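Side-chain contacts in aminopeptidase YwaD (Bacillus subtilis, PDB 6HC6), which removes amino acids from the N-termini of peptides as a secreted, monomeric aminopeptidase that binds two zinc ions: residues S78-L83 and Q228-I233; A149-G154 and Y159-N164; V173-N178 and V183-N188. All coordinates share one frame; numbering follows the deposited sequence.

Contact 1: residues S78-L83 and Q228-I233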
loop_
_atom_site.group_PDB
_atom_site.type_symbol
_atom_site.label_atom_id
_atom_site.label_comp_id
_atom_site.label_asym_id
_atom_site.label_seq_id
_atom_site.Cartn_x
_atom_site.Cartn_y
_atom_site.Cartn_z
ATOM N N SER A 78 5.402 -18.055 -9.921
ATOM C CA SER A 78 5.054 -19.435 -10.233
ATOM C C SER A 78 3.595 -19.540 -10.664
ATOM O O SER A 78 3.274 -20.238 -11.634
ATOM C CB SER A 78 5.344 -20.325 -9.022
ATOM O OG SER A 78 4.674 -21.567 -9.118
ATOM N N SER A 79 2.705 -18.810 -9.988
ATOM C CA SER A 79 1.288 -18.869 -10.327
ATOM C C SER A 79 1.023 -18.291 -11.707
ATOM O O SER A 79 0.222 -18.844 -12.473
ATOM C CB SER A 79 0.466 -18.130 -9.275
ATOM O OG SER A 79 0.490 -18.827 -8.043
ATOM N N MET A 80 1.682 -17.180 -12.045
ATOM C CA MET A 80 1.500 -16.587 -13.367
ATOM C C MET A 80 1.988 -17.513 -14.472
ATOM O O MET A 80 1.357 -17.617 -15.530
ATOM C CB MET A 80 2.219 -15.240 -13.432
ATOM C CG MET A 80 1.561 -14.163 -12.553
ATOM S SD MET A 80 2.334 -12.591 -12.978
ATOM C CE MET A 80 1.478 -11.437 -11.906
ATOM N N ARG A 81 3.123 -18.181 -14.263
ATOM C CA ARG A 81 3.633 -19.068 -15.298
ATOM C C ARG A 81 2.670 -20.205 -15.590
ATOM O O ARG A 81 2.580 -20.661 -16.740
ATOM C CB ARG A 81 4.994 -19.611 -14.891
ATOM C CG ARG A 81 6.081 -18.576 -14.954
ATOM C CD ARG A 81 7.445 -19.225 -14.997
ATOM N NE ARG A 81 8.493 -18.219 -14.899
ATOM C CZ ARG A 81 9.018 -17.789 -13.759
ATOM N NH1 ARG A 81 8.612 -18.282 -12.589
ATOM N NH2 ARG A 81 9.959 -16.862 -13.790
ATOM N N LYS A 82 1.948 -20.677 -14.572
ATOM C CA LYS A 82 0.932 -21.702 -14.797
ATOM C C LYS A 82 -0.137 -21.224 -15.766
ATOM O O LYS A 82 -0.755 -22.041 -16.461
ATOM C CB LYS A 82 0.277 -22.099 -13.476
ATOM C CG LYS A 82 1.047 -23.102 -12.658
ATOM C CD LYS A 82 0.083 -23.942 -11.839
ATOM C CE LYS A 82 -1.049 -24.465 -12.723
ATOM N NZ LYS A 82 -1.736 -25.655 -12.147
ATOM N N LEU A 83 -0.362 -19.910 -15.829
ATOM C CA LEU A 83 -1.429 -19.304 -16.611
ATOM C C LEU A 83 -1.000 -18.915 -18.022
ATOM O O LEU A 83 -1.630 -18.042 -18.627
ATOM C CB LEU A 83 -1.968 -18.075 -15.879
ATOM C CG LEU A 83 -2.451 -18.324 -14.460
ATOM C CD1 LEU A 83 -3.054 -17.056 -13.857
ATOM C CD2 LEU A 83 -3.456 -19.462 -14.464
ATOM N N GLN A 228 10.600 -6.101 -5.573
ATOM C CA GLN A 228 10.480 -6.518 -6.958
ATOM C C GLN A 228 9.022 -6.480 -7.373
ATOM O O GLN A 228 8.110 -6.558 -6.543
ATOM C CB GLN A 228 11.063 -7.916 -7.191
ATOM C CG GLN A 228 10.550 -8.982 -6.234
ATOM C CD GLN A 228 11.103 -8.811 -4.833
ATOM O OE1 GLN A 228 12.297 -8.572 -4.646
ATOM N NE2 GLN A 228 10.224 -8.882 -3.837
ATOM N N ASN A 229 8.826 -6.346 -8.677
ATOM C CA ASN A 229 7.522 -6.463 -9.304
ATOM C C ASN A 229 7.509 -7.757 -10.100
ATOM O O ASN A 229 8.549 -8.202 -10.600
ATOM C CB ASN A 229 7.240 -5.284 -10.245
ATOM C CG ASN A 229 7.332 -3.944 -9.548
ATOM O OD1 ASN A 229 6.887 -3.800 -8.414
ATOM N ND2 ASN A 229 7.906 -2.957 -10.222
ATOM N N ILE A 230 6.340 -8.368 -10.198
ATOM C CA ILE A 230 6.169 -9.594 -10.975
ATOM C C ILE A 230 5.205 -9.279 -12.103
ATOM O O ILE A 230 4.047 -8.920 -11.853
ATOM C CB ILE A 230 5.663 -10.757 -10.111
ATOM C CG1 ILE A 230 6.604 -10.974 -8.924
ATOM C CG2 ILE A 230 5.589 -12.041 -10.942
ATOM C CD1 ILE A 230 6.145 -10.318 -7.672
ATOM N N ILE A 231 5.683 -9.402 -13.337
ATOM C CA ILE A 231 4.945 -8.972 -14.509
ATOM C C ILE A 231 4.661 -10.195 -15.362
ATOM O O ILE A 231 5.594 -10.834 -15.855
ATOM C CB ILE A 231 5.727 -7.926 -15.314
ATOM C CG1 ILE A 231 6.170 -6.772 -14.396
ATOM C CG2 ILE A 231 4.882 -7.456 -16.489
ATOM C CD1 ILE A 231 7.481 -6.133 -14.855
ATOM N N GLY A 232 3.384 -10.504 -15.551
ATOM C CA GLY A 232 2.985 -11.579 -16.447
ATOM C C GLY A 232 2.200 -11.038 -17.621
ATOM O O GLY A 232 1.162 -10.401 -17.432
ATOM N N ILE A 233 2.668 -11.282 -18.843
ATOM C CA ILE A 233 2.117 -10.624 -20.024
ATOM C C ILE A 233 1.409 -11.647 -20.896
ATOM O O ILE A 233 1.960 -12.714 -21.199
ATOM C CB ILE A 233 3.200 -9.884 -20.820
ATOM C CG1 ILE A 233 3.855 -8.829 -19.918
ATOM C CG2 ILE A 233 2.591 -9.265 -22.065
ATOM C CD1 ILE A 233 4.926 -8.000 -20.614
#

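Contact 2: residues A149-G154 and Y159-N164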
loop_
_atom_site.group_PDB
_atom_site.type_symbol
_atom_site.label_atom_id
_atom_site.label_comp_id
_atom_site.label_asym_id
_atom_site.label_seq_id
_atom_site.Cartn_x
_atom_site.Cartn_y
_atom_site.Cartn_z
ATOM N N ALA A 149 12.321 14.759 21.379
ATOM C CA ALA A 149 11.021 15.415 21.323
ATOM C C ALA A 149 9.920 14.370 21.371
ATOM O O ALA A 149 9.882 13.461 20.535
ATOM C CB ALA A 149 10.901 16.262 20.059
ATOM N N LEU A 150 9.027 14.498 22.341
ATOM C CA LEU A 150 7.864 13.626 22.464
ATOM C C LEU A 150 6.648 14.409 21.983
ATOM O O LEU A 150 6.274 15.420 22.588
ATOM C CB LEU A 150 7.701 13.156 23.911
ATOM C CG LEU A 150 6.519 12.243 24.227
ATOM C CD1 LEU A 150 6.630 10.895 23.512
ATOM C CD2 LEU A 150 6.445 12.041 25.734
ATOM N N ILE A 151 6.040 13.946 20.895
ATOM C CA ILE A 151 5.013 14.682 20.172
ATOM C C ILE A 151 3.777 13.807 20.077
ATOM O O ILE A 151 3.863 12.643 19.673
ATOM C CB ILE A 151 5.496 15.074 18.763
ATOM C CG1 ILE A 151 6.880 15.729 18.832
ATOM C CG2 ILE A 151 4.488 16.001 18.087
ATOM C CD1 ILE A 151 7.439 16.126 17.476
ATOM N N SER A 152 2.633 14.362 20.435
ATOM C CA SER A 152 1.390 13.649 20.197
ATOM C C SER A 152 1.036 13.728 18.723
ATOM O O SER A 152 1.278 14.738 18.060
ATOM C CB SER A 152 0.254 14.235 21.028
ATOM O OG SER A 152 -0.988 13.683 20.630
ATOM N N ARG A 153 0.460 12.652 18.212
ATOM C CA ARG A 153 -0.134 12.706 16.886
ATOM C C ARG A 153 -1.285 13.707 16.883
ATOM O O ARG A 153 -1.928 13.950 17.911
ATOM C CB ARG A 153 -0.603 11.307 16.485
ATOM C CG ARG A 153 -1.492 11.237 15.262
ATOM C CD ARG A 153 -1.999 9.822 15.024
ATOM N NE ARG A 153 -2.584 9.713 13.682
ATOM C CZ ARG A 153 -3.402 8.737 13.305
ATOM N NH1 ARG A 153 -3.734 7.791 14.173
ATOM N NH2 ARG A 153 -3.900 8.712 12.068
ATOM N N GLY A 154 -1.516 14.324 15.729
ATOM C CA GLY A 154 -2.645 15.218 15.537
ATOM C C GLY A 154 -2.332 16.520 14.821
ATOM O O GLY A 154 -1.242 17.084 14.945
ATOM N N TYR A 159 5.741 14.336 9.096
ATOM C CA TYR A 159 6.933 15.018 8.611
ATOM C C TYR A 159 7.055 16.409 9.226
ATOM O O TYR A 159 8.133 16.800 9.693
ATOM C CB TYR A 159 6.924 15.115 7.082
ATOM C CG TYR A 159 8.083 15.940 6.598
ATOM C CD1 TYR A 159 9.387 15.530 6.843
ATOM C CD2 TYR A 159 7.884 17.152 5.942
ATOM C CE1 TYR A 159 10.465 16.289 6.434
ATOM C CE2 TYR A 159 8.959 17.920 5.518
ATOM C CZ TYR A 159 10.248 17.480 5.767
ATOM O OH TYR A 159 11.332 18.222 5.359
ATOM N N GLU A 160 5.953 17.168 9.240
ATOM C CA GLU A 160 5.983 18.520 9.801
ATOM C C GLU A 160 6.416 18.492 11.261
ATOM O O GLU A 160 7.208 19.334 11.700
ATOM C CB GLU A 160 4.613 19.184 9.667
ATOM C CG GLU A 160 4.428 19.983 8.371
ATOM C CD GLU A 160 2.986 20.002 7.871
ATOM O OE1 GLU A 160 2.778 20.220 6.654
ATOM O OE2 GLU A 160 2.062 19.802 8.687
ATOM N N LYS A 161 5.902 17.528 12.026
ATOM C CA LYS A 161 6.312 17.395 13.419
ATOM C C LYS A 161 7.802 17.104 13.515
ATOM O O LYS A 161 8.525 17.757 14.276
ATOM C CB LYS A 161 5.506 16.287 14.104
ATOM C CG LYS A 161 3.997 16.525 14.132
ATOM C CD LYS A 161 3.273 15.258 14.562
ATOM C CE LYS A 161 1.756 15.450 14.535
ATOM N NZ LYS A 161 1.258 16.292 15.656
ATOM N N ALA A 162 8.282 16.121 12.742
ATOM C CA ALA A 162 9.690 15.742 12.820
ATOM C C ALA A 162 10.593 16.867 12.344
ATOM O O ALA A 162 11.664 17.094 12.917
ATOM C CB ALA A 162 9.951 14.478 12.005
ATOM N N LYS A 163 10.179 17.574 11.290
ATOM C CA LYS A 163 10.978 18.682 10.780
ATOM C C LYS A 163 11.047 19.821 11.793
ATOM O O LYS A 163 12.110 20.425 11.985
ATOM C CB LYS A 163 10.393 19.154 9.448
ATOM C CG LYS A 163 10.938 20.459 8.938
ATOM C CD LYS A 163 10.150 20.929 7.712
ATOM C CE LYS A 163 8.671 21.104 8.033
ATOM N NZ LYS A 163 8.070 22.225 7.261
ATOM N N ASN A 164 9.928 20.129 12.455
ATOM C CA ASN A 164 9.957 21.166 13.485
ATOM C C ASN A 164 10.870 20.764 14.635
ATOM O O ASN A 164 11.632 21.589 15.155
ATOM C CB ASN A 164 8.550 21.443 14.011
ATOM C CG ASN A 164 7.682 22.159 13.002
ATOM O OD1 ASN A 164 8.182 22.734 12.033
ATOM N ND2 ASN A 164 6.373 22.138 13.231
#

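Contact 3: residues V173-N178 and V183-N188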
loop_
_atom_site.group_PDB
_atom_site.type_symbol
_atom_site.label_atom_id
_atom_site.label_comp_id
_atom_site.label_asym_id
_atom_site.label_seq_id
_atom_site.Cartn_x
_atom_site.Cartn_y
_atom_site.Cartn_z
ATOM N N VAL A 173 12.844 12.035 17.624
ATOM C CA VAL A 173 11.420 12.331 17.688
ATOM C C VAL A 173 10.700 11.039 18.013
ATOM O O VAL A 173 10.903 10.025 17.337
ATOM C CB VAL A 173 10.886 12.915 16.363
ATOM C CG1 VAL A 173 9.389 13.212 16.468
ATOM C CG2 VAL A 173 11.643 14.170 15.978
ATOM N N ILE A 174 9.878 11.066 19.055
ATOM C CA ILE A 174 8.933 9.997 19.356
ATOM C C ILE A 174 7.537 10.580 19.190
ATOM O O ILE A 174 7.168 11.536 19.884
ATOM C CB ILE A 174 9.142 9.444 20.776
ATOM C CG1 ILE A 174 10.594 8.981 20.957
ATOM C CG2 ILE A 174 8.144 8.339 21.076
ATOM C CD1 ILE A 174 10.946 8.578 22.384
ATOM N N ILE A 175 6.769 10.033 18.256
ATOM C CA ILE A 175 5.394 10.456 18.031
ATOM C C ILE A 175 4.491 9.359 18.566
ATOM O O ILE A 175 4.665 8.190 18.215
ATOM C CB ILE A 175 5.118 10.731 16.541
ATOM C CG1 ILE A 175 6.115 11.762 16.004
ATOM C CG2 ILE A 175 3.693 11.216 16.357
ATOM C CD1 ILE A 175 6.011 12.034 14.502
ATOM N N TYR A 176 3.555 9.714 19.441
ATOM C CA TYR A 176 2.653 8.712 19.989
ATOM C C TYR A 176 1.233 8.925 19.483
ATOM O O TYR A 176 0.779 10.061 19.304
ATOM C CB TYR A 176 2.688 8.690 21.522
ATOM C CG TYR A 176 2.241 9.934 22.239
ATOM C CD1 TYR A 176 3.136 10.976 22.491
ATOM C CD2 TYR A 176 0.953 10.041 22.739
ATOM C CE1 TYR A 176 2.735 12.111 23.192
ATOM C CE2 TYR A 176 0.550 11.171 23.443
ATOM C CZ TYR A 176 1.442 12.198 23.660
ATOM O OH TYR A 176 1.033 13.318 24.356
ATOM N N ASN A 177 0.545 7.812 19.247
ATOM C CA ASN A 177 -0.795 7.855 18.684
ATOM C C ASN A 177 -1.735 8.602 19.621
ATOM O O ASN A 177 -1.587 8.561 20.841
ATOM C CB ASN A 177 -1.306 6.435 18.450
ATOM C CG ASN A 177 -2.231 6.338 17.266
ATOM O OD1 ASN A 177 -2.959 7.278 16.950
ATOM N ND2 ASN A 177 -2.223 5.183 16.604
ATOM N N ASN A 178 -2.696 9.316 19.038
ATOM C CA ASN A 178 -3.803 9.873 19.802
ATOM C C ASN A 178 -5.023 8.969 19.761
ATOM O O ASN A 178 -6.071 9.330 20.301
ATOM C CB ASN A 178 -4.170 11.269 19.288
ATOM C CG ASN A 178 -4.661 11.259 17.846
ATOM O OD1 ASN A 178 -4.400 10.329 17.087
ATOM N ND2 ASN A 178 -5.381 12.305 17.469
ATOM N N VAL A 183 -1.249 -1.879 17.573
ATOM C CA VAL A 183 0.177 -1.789 17.266
ATOM C C VAL A 183 0.599 -0.329 17.293
ATOM O O VAL A 183 -0.221 0.583 17.104
ATOM C CB VAL A 183 0.509 -2.409 15.889
ATOM C CG1 VAL A 183 0.299 -3.914 15.906
ATOM C CG2 VAL A 183 -0.305 -1.729 14.816
ATOM N N PRO A 184 1.885 -0.079 17.510
ATOM C CA PRO A 184 2.393 1.292 17.412
ATOM C C PRO A 184 2.231 1.809 15.995
ATOM O O PRO A 184 2.370 1.062 15.027
ATOM C CB PRO A 184 3.870 1.156 17.812
ATOM C CG PRO A 184 4.196 -0.291 17.591
ATOM C CD PRO A 184 2.931 -1.036 17.911
ATOM N N MET A 185 1.900 3.093 15.887
ATOM C CA MET A 185 1.692 3.735 14.597
ATOM C C MET A 185 3.020 3.942 13.875
ATOM O O MET A 185 4.052 4.201 14.494
ATOM C CB MET A 185 1.004 5.088 14.802
ATOM C CG MET A 185 1.573 5.853 16.000
ATOM S SD MET A 185 1.782 7.655 15.824
ATOM C CE MET A 185 3.037 7.734 14.550
ATOM N N THR A 186 2.986 3.832 12.553
ATOM C CA THR A 186 4.144 4.183 11.735
ATOM C C THR A 186 4.119 5.681 11.445
ATOM O O THR A 186 3.133 6.174 10.889
ATOM C CB THR A 186 4.126 3.397 10.431
ATOM O OG1 THR A 186 4.093 1.992 10.718
ATOM C CG2 THR A 186 5.360 3.703 9.614
ATOM N N PRO A 187 5.145 6.439 11.827
ATOM C CA PRO A 187 5.148 7.898 11.550
ATOM C C PRO A 187 5.691 8.225 10.161
ATOM O O PRO A 187 6.782 8.797 10.003
ATOM C CB PRO A 187 6.030 8.443 12.678
ATOM C CG PRO A 187 7.002 7.343 12.946
ATOM C CD PRO A 187 6.267 6.039 12.699
ATOM N N ASN A 188 4.901 7.868 9.142
ATOM C CA ASN A 188 5.281 8.020 7.733
ATOM C C ASN A 188 5.673 9.459 7.406
ATOM O O ASN A 188 4.903 10.395 7.631
ATOM C CB ASN A 188 4.107 7.568 6.855
ATOM C CG ASN A 188 4.445 7.506 5.364
ATOM O OD1 ASN A 188 5.247 8.289 4.847
ATOM N ND2 ASN A 188 3.803 6.575 4.661
HETATM O O HOH W 1 -0.493 3.162 17.995
#

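Contact 1: residues S78-L83 and Q228-I233
Met80 reaches from its helix onto the strand at Ile230 and Gly232, and its thioether does all the touching from the helix side. The sulfur and the methyl both lie against the strand backbone. Met80 SD lies 3.5 Å from Gly232 N, while the terminal methyl goes on to the carbonyl of Ile230, with Met80 CE 3.6 Å from Ile230 O. CG is placed anti to the carbonyl carbon (chi1 -69°), and beyond it the chain is fully extended (chi3 180°), which carries the sulfur across to the strand. No hydrogen bond joins the two segments, so the contact is one of van der Waals fit.

Between side chains there is a single apolar pairing. Met80 SD meets the gamma methyl of Ile230, CG2, at 3.9 Å; the longer branch of Ile230 leads away, and this side chain also rests on Ala73 and Ala77 earlier in the helix. The absence of a side chain at Gly232 matters here, because a CB at that position would point toward the helix and come within 2.7 Å of Met80 SD. This is consistent with the close approach of the backbones, Met80 CA lying 6.1 Å from Gly232 CA. Met270 and Leu271 of helix 260-277 pack on the Met80 side chain.

The helix segment and the strand segment run in the same direction, their axes 1° apart in angle and 8.8 Å apart at closest approach. Strand 226-234 is hydrogen-bonded between strands 86-93 and 285-291, antiparallel to both, and Ile231 turns away from helix 67-82. This is helix-on-sheet packing, here against the large mixed sheet of the M28 zinc peptidase fold.

Contact 2: residues A149-G154 and Y159-N164
Lys161 stretches from its helix to Ser152 and Gly154, whose carbonyls, with that of Leu134, grip its ammonium group. Lys161 NZ donates to Gly154 O at 2.7 Å and to Ser152 O at 2.9 Å. The second bond lies in the carbonyl plane, with a C=O...N angle of 154°; the first comes in at 135°, tilted from the plane of its carbonyl. The bend at the last torsion (chi4 -74°) turns NZ aside from an otherwise extended chain. Leu134 O, from another part of the chain, is the third acceptor for the same nitrogen.

Behind the charge, the aliphatic part of Lys161 crosses Ile151. Ile151 CG2 lies 3.8 Å from Lys161 CD, and Ile151 CD1 rests 3.9 Å from Lys161 CB, close to the helix backbone. Further out, Ser152 OG donates to Arg153 O (2.9 Å), a local bond in the segment between the two carbonyls that Lys161 uses, which probably helps to fix its shape. The Arg153 guanidinium is bonded to Asn177 and to the C-terminal carboxylate of Lys455.

A methionine in place of Lys161 would probably leave the oxygens of Ser152, Gly154 and Leu134 without their shared donor. Carbonyl dipoles converging on this buried nitrogen would be expected to stabilise its positive charge, so that charged hydrogen bonds, together with the packing on Ile151, join the strand end to the helix of this beta-alpha-beta unit.

Contact 3: residues V173-N178 and V183-N188
A water molecule joins Asn177 to Val183 and so bridges the strand end and the loop that follows it. It donates to Val183 O at 2.7 Å and accepts from Asn177 ND2 at 3.0 Å. The other end of the amide is engaged as well: Asn177 OD1 receives bonds from Arg153 NH1 and Lys179 N, so the amide group is held at both its oxygen and its nitrogen.

Met185 fills the space beside this amide, crossing it obliquely. Its CB sits 3.7 Å from Asn177 ND2 and its CG 3.8 Å from Asn177 CB. With CG between the backbone N and the carbonyl carbon (chi1 42°) and further bends along the chain, the thioether curls back over the strand end. The sulfur thus comes to rest over the backbone, Met185 SD being 3.6 Å from Asn177 N, and the end of the chain meets Ile175 at about a right angle, with Met185 CE 4.0 Å from Ile175 CG2.

The longer branch of Ile175 reaches past Met185 to the next residue of the loop that touches the strand, Pro187: Ile175 CD1 touches Pro187 CB at 4.0 Å. Pro187 is the centre of an inverse gamma turn, closed by a weak bond from Asn188 N to Thr186 O, and this turn presents the ring to the strand. Tyr158, at the start of helix 158-167, packs on both Ile175 and Met185.

The loop thus folds back over the C-terminal end of strand 172-176 in the PA domain. It lies on the side facing the peptidase domain, where Val183 touches Pro403 and the Met185 side chain is about 9 Å from that of His401, a ligand of one of the two zinc ions.

Contact 1 belongs to the large sheet of the peptidase fold, whereas contacts 2 and 3 lie in the PA domain on the opposite side of the chain's centre. Contact 1 is about 42 Å from contact 2 and about 36 Å from contact 3, centre to centre. Along the chain contacts 2 and 3 are nested inside the loop that contact 1 closes, and the PA domain is inserted between strands 86-93 and 226-234, which are neighbours in the large sheet. Contacts 2 and 3 follow one another, their centres about 9 Å apart, and meet through the neighbouring strands 148-152 and 172-176. Arg153 and Asn177 link them directly, on the side of the PA domain near the zinc site.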